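Local coordinates for penicillin-binding protein activator LpoB (Salmonella enterica subsp. enterica serovar Typhimurium, PDB 4Q6V), which probably regulates peptidoglycan synthesis as an outer-membrane lipoprotein that interacts with penicillin-binding protein 1B and is essential for its function, at residues S103-G106 with P111-Q114. Residues are numbered along the deposited sequence; the frame is centred on the assembly and turned at random.
Sequences SASG and PALQ
Ser103 and Gln114, like Ser105 and Ala112, face each other as hydrogen-bonded pairs in the antiparallel hairpin of strands 98-106 and 112-119, within the mixed sheet of the LpoB C-terminal domain. Each pair exchanges two backbone hydrogen bonds. Gln114 N, 3.0 Å from Ser103 O, sits nearly in line with that C=O, whereas nearer the turn Ala112 N, with an equally straight N-H, meets the C=O of Ser105 at 148°, 2.8 Å from the oxygen. Between them lies the non-hydrogen-bonded pair Ala104-Leu113, where the strands draw in to 4.6 Å between CA atoms and Ala104 CA lies 3.3 Å from Ala112 O in a CA-H...O contact. On the face of Ala104 and Leu113, Ala104 CB meets Pro111 CB at 4.1 Å. The other, partly exposed face holds both serines, Ala112 and Gln114, whose chain, extended beyond CG, brings OE1 to 4.1 Å from Ser105 OG, too far for a hydrogen bond. Outward in the sheet, Ala104 makes backbone hydrogen bonds to Asn32 and Arg34 of strand 25-35, and Leu113 to Gly131 of strand 125-132. Leu113 also packs on Ala6, Met7 and Leu10 of helix 3-15; chi1 of -171° and chi2 of 64° turn its CD1 toward the other strand, 3.7 Å from Ser103 O.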
ATOM      1  N   SER A 103       0.560  -1.201  -7.123  1.00 20.35           N
ATOM      2  CA  SER A 103       1.420  -1.879  -8.080  1.00 21.80           C
ATOM      3  C   SER A 103       1.678  -1.000  -9.261  1.00 20.01           C
ATOM      4  O   SER A 103       0.823  -0.185  -9.566  1.00 20.93           O
ATOM      5  CB  SER A 103       0.790  -3.187  -8.581  1.00 24.46           C
ATOM      6  OG  SER A 103      -0.275  -2.875  -9.458  1.00 25.98           O
ATOM      7  N   ALA A 104       2.852  -1.179  -9.879  1.00 19.84           N
ATOM      8  CA  ALA A 104       3.254  -0.497 -11.102  1.00 19.41           C
ATOM      9  C   ALA A 104       3.278  -1.516 -12.238  1.00 20.15           C
ATOM     10  O   ALA A 104       3.818  -2.602 -12.073  1.00 20.45           O
ATOM     11  CB  ALA A 104       4.602   0.187 -10.952  1.00 20.15           C
ATOM     12  N   SER A 105       2.616  -1.197 -13.339  1.00 19.77           N
ATOM     13  CA  SER A 105       2.510  -2.078 -14.474  1.00 19.97           C
ATOM     14  C   SER A 105       2.743  -1.405 -15.817  1.00 20.79           C
ATOM     15  O   SER A 105       2.948  -0.170 -15.917  1.00 21.97           O
ATOM     16  CB  SER A 105       1.153  -2.780 -14.421  1.00 22.05           C
ATOM     17  OG  SER A 105       0.023  -1.905 -14.578  1.00 22.00           O
ATOM     18  N   GLY A 106       2.749  -2.220 -16.869  1.00 18.74           N
ATOM     19  CA  GLY A 106       3.040  -1.728 -18.233  1.00 18.70           C
ATOM     20  C   GLY A 106       4.540  -1.609 -18.540  1.00 17.48           C
ATOM     21  O   GLY A 106       5.324  -2.397 -18.044  1.00 18.05           O
ATOM     22  N   PRO A 111       5.503   3.502 -16.378  1.00 21.02           N
ATOM     23  CA  PRO A 111       4.630   2.648 -15.593  1.00 22.62           C
ATOM     24  C   PRO A 111       3.252   3.270 -15.338  1.00 22.25           C
ATOM     25  O   PRO A 111       3.070   4.481 -15.284  1.00 22.37           O
ATOM     26  CB  PRO A 111       5.378   2.497 -14.296  1.00 23.53           C
ATOM     27  CG  PRO A 111       6.814   2.808 -14.588  1.00 22.34           C
ATOM     28  CD  PRO A 111       6.727   3.863 -15.637  1.00 22.73           C
ATOM     29  N   ALA A 112       2.267   2.420 -15.150  1.00 22.04           N
ATOM     30  CA  ALA A 112       0.975   2.809 -14.560  1.00 22.75           C
ATOM     31  C   ALA A 112       0.862   2.392 -13.098  1.00 22.15           C
ATOM     32  O   ALA A 112       0.948   1.223 -12.745  1.00 26.99           O
ATOM     33  CB  ALA A 112      -0.166   2.303 -15.419  1.00 23.62           C
ATOM     34  N   LEU A 113       0.715   3.371 -12.204  1.00 21.24           N
ATOM     35  CA  LEU A 113       0.495   3.150 -10.768  1.00 20.79           C
ATOM     36  C   LEU A 113      -1.010   2.985 -10.499  1.00 21.08           C
ATOM     37  O   LEU A 113      -1.824   3.768 -10.915  1.00 22.72           O
ATOM     38  CB  LEU A 113       1.101   4.287  -9.962  1.00 22.01           C
ATOM     39  CG  LEU A 113       1.137   4.116  -8.451  1.00 21.91           C
ATOM     40  CD1 LEU A 113       2.009   2.979  -8.033  1.00 21.37           C
ATOM     41  CD2 LEU A 113       1.612   5.395  -7.817  1.00 23.77           C
ATOM     42  N   GLN A 114      -1.378   1.889  -9.848  1.00 23.23           N
ATOM     43  CA  GLN A 114      -2.751   1.651  -9.415  1.00 25.76           C
ATOM     44  C   GLN A 114      -2.756   1.309  -7.943  1.00 23.89           C
ATOM     45  O   GLN A 114      -1.852   0.625  -7.461  1.00 20.44           O
ATOM     46  CB  GLN A 114      -3.417   0.551 -10.246  1.00 30.13           C
ATOM     47  CG  GLN A 114      -3.652   0.999 -11.684  1.00 38.86           C
ATOM     48  CD  GLN A 114      -3.782  -0.123 -12.702  1.00 46.46           C
ATOM     49  OE1 GLN A 114      -3.377  -1.259 -12.452  1.00 53.44           O
ATOM     50  NE2 GLN A 114      -4.334   0.200 -13.874  1.00 48.54           N
TER